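Local coordinates for protein nigritoxine (Vibrio nigripulchritudo, PDB 5M41) that acts as a bacterial toxin against crustaceans and insects and has a new fold, at residues Phe43-Glu47 and Lys212-Glu217; Tyr498-Glu503 and Phe543-Glu548; Asp644-Ile649 and Tyr721-Leu725. All coordinates share one frame; numbering follows the deposited sequence.

The three contacts follow one another along the chain and none touches another. Interaction 1 joins helix 34-54 to the C-terminal part of helix 206-215 and lies on the opposite side of the chain's centre from the other two. Interactions 2 and 3 have centres about 35 Å apart. Interaction 2 is largely buried and sets a helix against an edge strand of an antiparallel sheet; interactions 1 and 3 are partly buried. Their chemistry differs accordingly: backbone proximity with a peripheral ion pair in the first, a carboxylate among aromatic rings in the second, and mainly apolar packing with one hydrogen bond from a glutamine amide in the third.

Interaction 1 (Phe43-Glu47 and Lys212-Glu217); sequences FAIIE and KGAARE
Phe43 O is approached by two groups at once: Glu47 N of its own helix donates a hydrogen bond of 2.9 Å, and Gly213 CA comes in from the other helix at 3.3 Å. The second approach is a CA-H...O contact, nearly straight at 166° about the hydrogen. Having no side chain, Gly213 lets the two backbones draw together, so that the CA atoms of Glu47 and Gly213 lie only 4.4 Å apart.

To one side of this meeting point the packing is mostly apolar. Ala214 CA sits over one face of the Phe43 ring, offset toward its rim, in a CH-pi contact 3.8 Å from the centroid, while Ala214 CB touches Phe43 CD2. At the ring's edge, in its plane, Glu217 OE1 approaches Phe43 CE1 to 3.6 Å, the carboxylate steeply turned from the ring. Tyr257 of helix 253-264 packs against both Phe43 and Ala214.

The other flank is charged. With CG anti to the backbone N (chi1 176°) and a bend at chi2, the Glu47 chain folds across the Lys212 and Arg216 side chains. Glu47 OE1 meets Arg216 NH1 at the guanidinium edge in a weak, long salt bridge of 3.3 Å, with the two flat groups 50° apart. Glu47 OE2 rests beside the methylene Lys212 CD at 3.6 Å; the ammonium is farther off, so any attraction there would be chiefly long-range. Arg216 also packs on Tyr64 of helix 62-67.

Small residues at the interface, a CA-H...O contact and charged groups at the margin together illustrate a close helix-helix crossing, here between helix 34-54 and the C-terminal part of helix 206-215.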
loop_
_atom_site.group_PDB
_atom_site.type_symbol
_atom_site.label_atom_id
_atom_site.label_comp_id
_atom_site.label_asym_id
_atom_site.label_seq_id
_atom_site.Cartn_x
_atom_site.Cartn_y
_atom_site.Cartn_z
ATOM N N PHE A 43 -26.805 -24.443 -8.693
ATOM C CA PHE A 43 -26.295 -24.697 -7.339
ATOM C C PHE A 43 -27.319 -24.388 -6.249
ATOM O O PHE A 43 -27.390 -25.118 -5.260
ATOM C CB PHE A 43 -25.008 -23.916 -7.060
ATOM C CG PHE A 43 -23.775 -24.497 -7.720
ATOM C CD1 PHE A 43 -23.432 -25.843 -7.544
ATOM C CD2 PHE A 43 -22.913 -23.676 -8.464
ATOM C CE1 PHE A 43 -22.286 -26.387 -8.132
ATOM C CE2 PHE A 43 -21.758 -24.209 -9.044
ATOM C CZ PHE A 43 -21.446 -25.566 -8.887
ATOM N N ALA A 44 -28.082 -23.291 -6.415
ATOM C CA ALA A 44 -29.219 -23.000 -5.535
ATOM C C ALA A 44 -30.239 -24.158 -5.477
ATOM O O ALA A 44 -30.694 -24.555 -4.389
ATOM C CB ALA A 44 -29.917 -21.704 -5.946
ATOM N N ILE A 45 -30.608 -24.672 -6.646
ATOM C CA ILE A 45 -31.509 -25.823 -6.737
ATOM C C ILE A 45 -30.922 -27.021 -5.983
ATOM O O ILE A 45 -31.608 -27.635 -5.147
ATOM C CB ILE A 45 -31.806 -26.217 -8.193
ATOM C CG1 ILE A 45 -32.559 -25.091 -8.900
ATOM C CG2 ILE A 45 -32.688 -27.471 -8.248
ATOM C CD1 ILE A 45 -32.528 -25.227 -10.420
ATOM N N ILE A 46 -29.664 -27.350 -6.283
ATOM C CA ILE A 46 -28.950 -28.420 -5.580
ATOM C C ILE A 46 -29.042 -28.247 -4.061
ATOM O O ILE A 46 -29.351 -29.201 -3.348
ATOM C CB ILE A 46 -27.472 -28.525 -6.002
ATOM C CG1 ILE A 46 -27.362 -29.129 -7.414
ATOM C CG2 ILE A 46 -26.719 -29.433 -5.036
ATOM C CD1 ILE A 46 -26.053 -28.813 -8.141
ATOM N N GLU A 47 -28.803 -27.036 -3.566
ATOM C CA GLU A 47 -28.917 -26.808 -2.140
ATOM C C GLU A 47 -30.314 -27.164 -1.617
ATOM O O GLU A 47 -30.447 -27.803 -0.566
ATOM C CB GLU A 47 -28.507 -25.384 -1.763
ATOM C CG GLU A 47 -28.670 -25.009 -0.296
ATOM C CD GLU A 47 -27.854 -25.869 0.676
ATOM O OE1 GLU A 47 -26.911 -26.585 0.266
ATOM O OE2 GLU A 47 -28.164 -25.821 1.876
ATOM N N LYS A 212 -24.001 -22.148 -1.033
ATOM C CA LYS A 212 -23.998 -23.386 -0.267
ATOM C C LYS A 212 -23.992 -24.590 -1.190
ATOM O O LYS A 212 -23.294 -25.560 -0.929
ATOM C CB LYS A 212 -25.206 -23.470 0.641
ATOM C CG LYS A 212 -24.935 -23.010 2.054
ATOM C CD LYS A 212 -26.194 -23.051 2.926
ATOM C CE LYS A 212 -27.120 -21.867 2.626
ATOM N NZ LYS A 212 -28.211 -21.786 3.646
ATOM N N GLY A 213 -24.780 -24.536 -2.258
ATOM C CA GLY A 213 -24.802 -25.612 -3.242
ATOM C C GLY A 213 -23.415 -25.803 -3.829
ATOM O O GLY A 213 -22.945 -26.925 -3.973
ATOM N N ALA A 214 -22.751 -24.700 -4.145
ATOM C CA ALA A 214 -21.416 -24.791 -4.714
ATOM C C ALA A 214 -20.404 -25.398 -3.716
ATOM O O ALA A 214 -19.519 -26.118 -4.143
ATOM C CB ALA A 214 -20.948 -23.439 -5.225
ATOM N N ALA A 215 -20.542 -25.111 -2.412
ATOM C CA ALA A 215 -19.630 -25.653 -1.396
ATOM C C ALA A 215 -19.804 -27.148 -1.209
ATOM O O ALA A 215 -18.904 -27.793 -0.720
ATOM C CB ALA A 215 -19.819 -24.956 -0.048
ATOM N N ARG A 216 -20.966 -27.679 -1.593
ATOM C CA ARG A 216 -21.243 -29.113 -1.589
ATOM C C ARG A 216 -20.590 -29.837 -2.741
ATOM O O ARG A 216 -20.524 -31.031 -2.708
ATOM C CB ARG A 216 -22.748 -29.405 -1.741
ATOM C CG ARG A 216 -23.657 -28.774 -0.730
ATOM C CD ARG A 216 -25.087 -29.204 -1.026
ATOM N NE ARG A 216 -25.327 -30.455 -0.340
ATOM C CZ ARG A 216 -25.682 -30.527 0.939
ATOM N NH1 ARG A 216 -25.883 -29.416 1.650
ATOM N NH2 ARG A 216 -25.855 -31.700 1.496
ATOM N N GLU A 217 -20.186 -29.126 -3.791
ATOM C CA GLU A 217 -19.646 -29.772 -4.994
ATOM C C GLU A 217 -18.333 -30.549 -4.685
ATOM O O GLU A 217 -17.333 -29.934 -4.375
ATOM C CB GLU A 217 -19.416 -28.699 -6.069
ATOM C CG GLU A 217 -19.037 -29.213 -7.442
ATOM C CD GLU A 217 -20.193 -29.916 -8.141
ATOM O OE1 GLU A 217 -21.345 -29.840 -7.647
ATOM O OE2 GLU A 217 -19.945 -30.540 -9.190
#

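Interaction 2 (Tyr498-Glu503 and Phe543-Glu548)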
loop_
_atom_site.group_PDB
_atom_site.type_symbol
_atom_site.label_atom_id
_atom_site.label_comp_id
_atom_site.label_asym_id
_atom_site.label_seq_id
_atom_site.Cartn_x
_atom_site.Cartn_y
_atom_site.Cartn_z
ATOM N N TYR A 498 14.121 22.226 15.560
ATOM C CA TYR A 498 13.595 20.951 15.156
ATOM C C TYR A 498 12.131 20.849 15.576
ATOM O O TYR A 498 11.800 20.976 16.764
ATOM C CB TYR A 498 14.430 19.806 15.746
ATOM C CG TYR A 498 13.809 18.450 15.535
ATOM C CD1 TYR A 498 13.410 18.032 14.263
ATOM C CD2 TYR A 498 13.605 17.593 16.603
ATOM C CE1 TYR A 498 12.828 16.791 14.071
ATOM C CE2 TYR A 498 13.015 16.354 16.423
ATOM C CZ TYR A 498 12.636 15.956 15.157
ATOM O OH TYR A 498 12.051 14.725 14.995
ATOM N N ILE A 499 11.259 20.637 14.594
ATOM C CA ILE A 499 9.838 20.418 14.865
ATOM C C ILE A 499 9.532 18.929 14.881
ATOM O O ILE A 499 9.508 18.268 13.838
ATOM C CB ILE A 499 8.918 21.149 13.865
ATOM C CG1 ILE A 499 9.261 22.642 13.832
ATOM C CG2 ILE A 499 7.454 20.939 14.253
ATOM C CD1 ILE A 499 8.847 23.346 12.556
ATOM N N ASN A 500 9.332 18.410 16.086
ATOM C CA ASN A 500 9.034 17.005 16.298
ATOM C C ASN A 500 7.558 16.820 16.043
ATOM O O ASN A 500 6.724 17.219 16.864
ATOM C CB ASN A 500 9.395 16.621 17.735
ATOM C CG ASN A 500 9.383 15.126 17.968
ATOM O OD1 ASN A 500 8.474 14.417 17.524
ATOM N ND2 ASN A 500 10.394 14.637 18.693
ATOM N N GLU A 501 7.234 16.245 14.891
ATOM C CA GLU A 501 5.847 16.126 14.466
ATOM C C GLU A 501 5.023 15.200 15.373
ATOM O O GLU A 501 3.804 15.371 15.493
ATOM C CB GLU A 501 5.766 15.672 13.005
ATOM C CG GLU A 501 6.109 16.745 11.977
ATOM C CD GLU A 501 6.544 16.143 10.641
ATOM O OE1 GLU A 501 7.564 15.423 10.627
ATOM O OE2 GLU A 501 5.882 16.376 9.605
ATOM N N ALA A 502 5.691 14.238 16.014
ATOM C CA ALA A 502 5.024 13.254 16.873
ATOM C C ALA A 502 4.655 13.863 18.221
ATOM O O ALA A 502 3.478 14.031 18.531
ATOM C CB ALA A 502 5.906 12.025 17.057
ATOM N N GLU A 503 5.677 14.206 19.004
ATOM C CA GLU A 503 5.524 14.883 20.298
ATOM C C GLU A 503 4.837 16.245 20.200
ATOM O O GLU A 503 4.470 16.823 21.226
ATOM C CB GLU A 503 6.896 15.075 20.967
ATOM C CG GLU A 503 7.597 13.794 21.409
ATOM C CD GLU A 503 9.082 13.994 21.687
ATOM O OE1 GLU A 503 9.526 15.153 21.830
ATOM O OE2 GLU A 503 9.811 12.983 21.763
ATOM N N PHE A 543 19.903 13.541 21.240
ATOM C CA PHE A 543 18.685 12.891 20.772
ATOM C C PHE A 543 18.569 11.560 21.513
ATOM O O PHE A 543 19.556 10.830 21.641
ATOM C CB PHE A 543 18.703 12.677 19.257
ATOM C CG PHE A 543 18.393 13.921 18.460
ATOM C CD1 PHE A 543 17.130 14.487 18.495
ATOM C CD2 PHE A 543 19.362 14.520 17.681
ATOM C CE1 PHE A 543 16.837 15.631 17.764
ATOM C CE2 PHE A 543 19.080 15.662 16.944
ATOM C CZ PHE A 543 17.815 16.223 16.992
ATOM N N PRO A 544 17.378 11.253 22.042
ATOM C CA PRO A 544 17.244 10.034 22.840
ATOM C C PRO A 544 17.372 8.760 21.997
ATOM O O PRO A 544 17.819 7.731 22.502
ATOM C CB PRO A 544 15.842 10.157 23.446
ATOM C CG PRO A 544 15.094 11.030 22.499
ATOM C CD PRO A 544 16.120 12.019 21.988
ATOM N N TYR A 545 17.015 8.828 20.721
ATOM C CA TYR A 545 17.185 7.667 19.853
ATOM C C TYR A 545 17.473 8.068 18.395
ATOM O O TYR A 545 17.124 9.170 17.956
ATOM C CB TYR A 545 15.984 6.708 19.996
ATOM C CG TYR A 545 14.675 7.236 19.441
ATOM C CD1 TYR A 545 14.171 6.758 18.219
ATOM C CD2 TYR A 545 13.925 8.204 20.129
ATOM C CE1 TYR A 545 12.973 7.228 17.691
ATOM C CE2 TYR A 545 12.722 8.682 19.604
ATOM C CZ TYR A 545 12.257 8.188 18.385
ATOM O OH TYR A 545 11.077 8.643 17.848
ATOM N N ALA A 546 18.129 7.171 17.663
ATOM C CA ALA A 546 18.576 7.430 16.286
ATOM C C ALA A 546 17.457 7.964 15.379
ATOM O O ALA A 546 17.677 8.887 14.590
ATOM C CB ALA A 546 19.216 6.172 15.686
ATOM N N GLY A 547 16.260 7.397 15.522
ATOM C CA GLY A 547 15.121 7.794 14.723
ATOM C C GLY A 547 14.881 9.284 14.725
ATOM O O GLY A 547 14.621 9.879 13.681
ATOM N N GLU A 548 14.968 9.905 15.900
ATOM C CA GLU A 548 14.736 11.338 15.990
ATOM C C GLU A 548 15.848 12.162 15.307
ATOM O O GLU A 548 15.545 13.147 14.622
ATOM C CB GLU A 548 14.541 11.759 17.454
ATOM C CG GLU A 548 13.750 13.043 17.614
ATOM C CD GLU A 548 13.683 13.528 19.063
ATOM O OE1 GLU A 548 13.808 12.709 19.999
ATOM O OE2 GLU A 548 13.505 14.743 19.264
#
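Tyr498 and Glu548 bring an edge strand of a four-stranded antiparallel sheet against the first turn of helix 546-555, while Asn500 forms an Asx motif with Glu503. The tight, buried part gathers round the Glu548 side chain. Glu548 runs out extended, chi2 -174°, which carries its carboxylate past the phenol: Glu548 CG lies 3.5 Å from Tyr498 OH, and Glu548 OE2 reaches the ring's edge in plane, 3.3 Å from Tyr498 CE2. Asn500 ND2 gives Glu548 OE2 a weak, bent hydrogen bond, and that oxygen has its strongest polar partner in Lys507 of strand 505-515, in a salt bridge. The phenol hydroxyl is itself hydrogen-bonded to Asp551, three residues after Glu548 in the same helix. Phe543 adds an offset edge-to-face pair, its edge directed toward the face of Tyr498, planes at 85° and centroids 5.8 Å apart.

Toward solvent the contact slackens. Exposed Glu503 stops 4.4 Å short of Glu548, OE2 to OE1, a like-charge approach that may be mildly unfavourable. Asn500 OD1 meanwhile receives Glu503 N at 3.2 Å, the donor standing 57° out of the carbonyl plane.

Interaction 3 (Asp644-Ile649 and Tyr721-Leu725); sequences DIPDNI and YMTQL
Tyr721 lays its ring along the loop before strand 649-652, with backbone and side chains of that loop ranged about it. Asp647 N stands over the centre of one face, while Asp647 CB touches Tyr721 CE2 at 3.6 Å. Pro646 CB lies 3.7 Å from Tyr721 CE1, across the ring from CE2. Nearer the helix backbone, Tyr721 CB touches two isoleucine branches, Ile645 CG2 and Ile649 CG1, each 3.7 Å away and about at right angles to each other.

Ile645 and Ile649 carry the contact onward along the helix. With CG1 beside the backbone N and chi2 at -61°, Ile645 turns CD1 against the Gln724 amide and Leu725. Ile649 CD1 reaches Met722 N at 3.6 Å and also meets Leu725 CD2, and the methyl Met722 CE closes on Ile649 CG2. The one hydrogen bond between the segments comes from extended Gln724: Gln724 NE2 donates to Asp644 O at 3.0 Å, coming in over the face of the carbonyl, 69° out of its plane, and not on a lone pair.

A second shell holds the loop. Ser603 and Asn604 of helix 603-614 bind its carbonyls, Asp647 O and Ile645 O, and Lys637 forms a salt bridge with Asp647 OD1. Leu607 and Leu601 also pack on Leu725 of the helix, and Ile649 pairs through its backbone with Leu601 as the loop enters the sheet. The chemistry implies that helix 719-731 is seated mainly by apolar fit, with the Gln724 amide adding a directional bond at the exposed end of the loop.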
loop_
_atom_site.group_PDB
_atom_site.type_symbol
_atom_site.label_atom_id
_atom_site.label_comp_id
_atom_site.label_asym_id
_atom_site.label_seq_id
_atom_site.Cartn_x
_atom_site.Cartn_y
_atom_site.Cartn_z
ATOM N N ASP A 644 38.294 -1.663 2.937
ATOM C CA ASP A 644 39.120 -1.923 1.748
ATOM C C ASP A 644 39.809 -0.713 1.129
ATOM O O ASP A 644 40.900 -0.855 0.578
ATOM C CB ASP A 644 38.289 -2.632 0.679
ATOM C CG ASP A 644 37.676 -3.911 1.201
ATOM O OD1 ASP A 644 38.402 -4.939 1.219
ATOM O OD2 ASP A 644 36.494 -3.879 1.621
ATOM N N ILE A 645 39.167 0.456 1.165
ATOM C CA ILE A 645 39.778 1.638 0.565
ATOM C C ILE A 645 40.734 2.263 1.579
ATOM O O ILE A 645 40.314 2.626 2.691
ATOM C CB ILE A 645 38.763 2.692 0.091
ATOM C CG1 ILE A 645 37.527 2.044 -0.587
ATOM C CG2 ILE A 645 39.456 3.691 -0.826
ATOM C CD1 ILE A 645 37.828 1.210 -1.835
ATOM N N PRO A 646 42.021 2.379 1.207
ATOM C CA PRO A 646 43.059 2.856 2.143
ATOM C C PRO A 646 42.868 4.294 2.652
ATOM O O PRO A 646 43.432 4.647 3.674
ATOM C CB PRO A 646 44.344 2.744 1.320
ATOM C CG PRO A 646 44.049 1.664 0.305
ATOM C CD PRO A 646 42.607 1.897 -0.062
ATOM N N ASP A 647 42.089 5.121 1.954
ATOM C CA ASP A 647 41.896 6.516 2.382
ATOM C C ASP A 647 40.641 7.090 1.743
ATOM O O ASP A 647 40.067 6.484 0.837
ATOM C CB ASP A 647 43.113 7.376 1.977
ATOM C CG ASP A 647 43.323 8.603 2.889
ATOM O OD1 ASP A 647 42.470 8.900 3.765
ATOM O OD2 ASP A 647 44.373 9.275 2.735
ATOM N N ASN A 648 40.226 8.258 2.222
ATOM C CA ASN A 648 39.208 9.058 1.576
ATOM C C ASN A 648 39.723 9.595 0.272
ATOM O O ASN A 648 40.917 9.641 0.055
ATOM C CB ASN A 648 38.779 10.222 2.483
ATOM C CG ASN A 648 37.965 9.745 3.670
ATOM O OD1 ASN A 648 37.417 8.636 3.657
ATOM N ND2 ASN A 648 37.884 10.569 4.704
ATOM N N ILE A 649 38.791 10.020 -0.567
ATOM C CA ILE A 649 39.022 10.416 -1.943
ATOM C C ILE A 649 38.746 11.922 -2.040
ATOM O O ILE A 649 37.785 12.400 -1.466
ATOM C CB ILE A 649 38.042 9.623 -2.846
ATOM C CG1 ILE A 649 38.609 8.221 -3.121
ATOM C CG2 ILE A 649 37.736 10.365 -4.129
ATOM C CD1 ILE A 649 37.617 7.205 -3.660
ATOM N N TYR A 721 42.342 4.828 -5.412
ATOM C CA TYR A 721 41.254 4.678 -4.443
ATOM C C TYR A 721 39.918 4.693 -5.167
ATOM O O TYR A 721 39.071 3.829 -4.916
ATOM C CB TYR A 721 41.296 5.754 -3.346
ATOM C CG TYR A 721 42.617 5.862 -2.587
ATOM C CD1 TYR A 721 43.427 4.738 -2.364
ATOM C CD2 TYR A 721 43.043 7.095 -2.087
ATOM C CE1 TYR A 721 44.633 4.849 -1.671
ATOM C CE2 TYR A 721 44.242 7.221 -1.389
ATOM C CZ TYR A 721 45.029 6.099 -1.183
ATOM O OH TYR A 721 46.219 6.236 -0.507
ATOM N N MET A 722 39.761 5.641 -6.096
ATOM C CA MET A 722 38.541 5.758 -6.911
ATOM C C MET A 722 38.281 4.521 -7.797
ATOM O O MET A 722 37.175 3.982 -7.800
ATOM C CB MET A 722 38.561 7.046 -7.749
ATOM C CG MET A 722 37.316 7.241 -8.612
ATOM S SD MET A 722 35.752 7.218 -7.680
ATOM C CE MET A 722 35.683 8.944 -7.200
ATOM N N THR A 723 39.303 4.053 -8.525
ATOM C CA THR A 723 39.131 2.888 -9.409
ATOM C C THR A 723 38.842 1.627 -8.597
ATOM O O THR A 723 38.062 0.761 -9.034
ATOM C CB THR A 723 40.375 2.624 -10.305
ATOM O OG1 THR A 723 41.522 2.433 -9.478
ATOM C CG2 THR A 723 40.635 3.780 -11.286
ATOM N N GLN A 724 39.477 1.505 -7.427
ATOM C CA GLN A 724 39.222 0.358 -6.534
ATOM C C GLN A 724 37.767 0.382 -6.064
ATOM O O GLN A 724 37.039 -0.612 -6.167
ATOM C CB GLN A 724 40.178 0.360 -5.322
ATOM C CG GLN A 724 40.076 -0.905 -4.470
ATOM C CD GLN A 724 40.707 -0.765 -3.079
ATOM O OE1 GLN A 724 41.338 0.248 -2.762
ATOM N NE2 GLN A 724 40.514 -1.782 -2.235
ATOM N N LEU A 725 37.346 1.540 -5.572
ATOM C CA LEU A 725 35.977 1.742 -5.083
ATOM C C LEU A 725 34.924 1.398 -6.132
ATOM O O LEU A 725 34.011 0.611 -5.867
ATOM C CB LEU A 725 35.772 3.194 -4.635
ATOM C CG LEU A 725 34.341 3.612 -4.257
ATOM C CD1 LEU A 725 33.872 2.882 -3.001
ATOM C CD2 LEU A 725 34.320 5.107 -3.996
#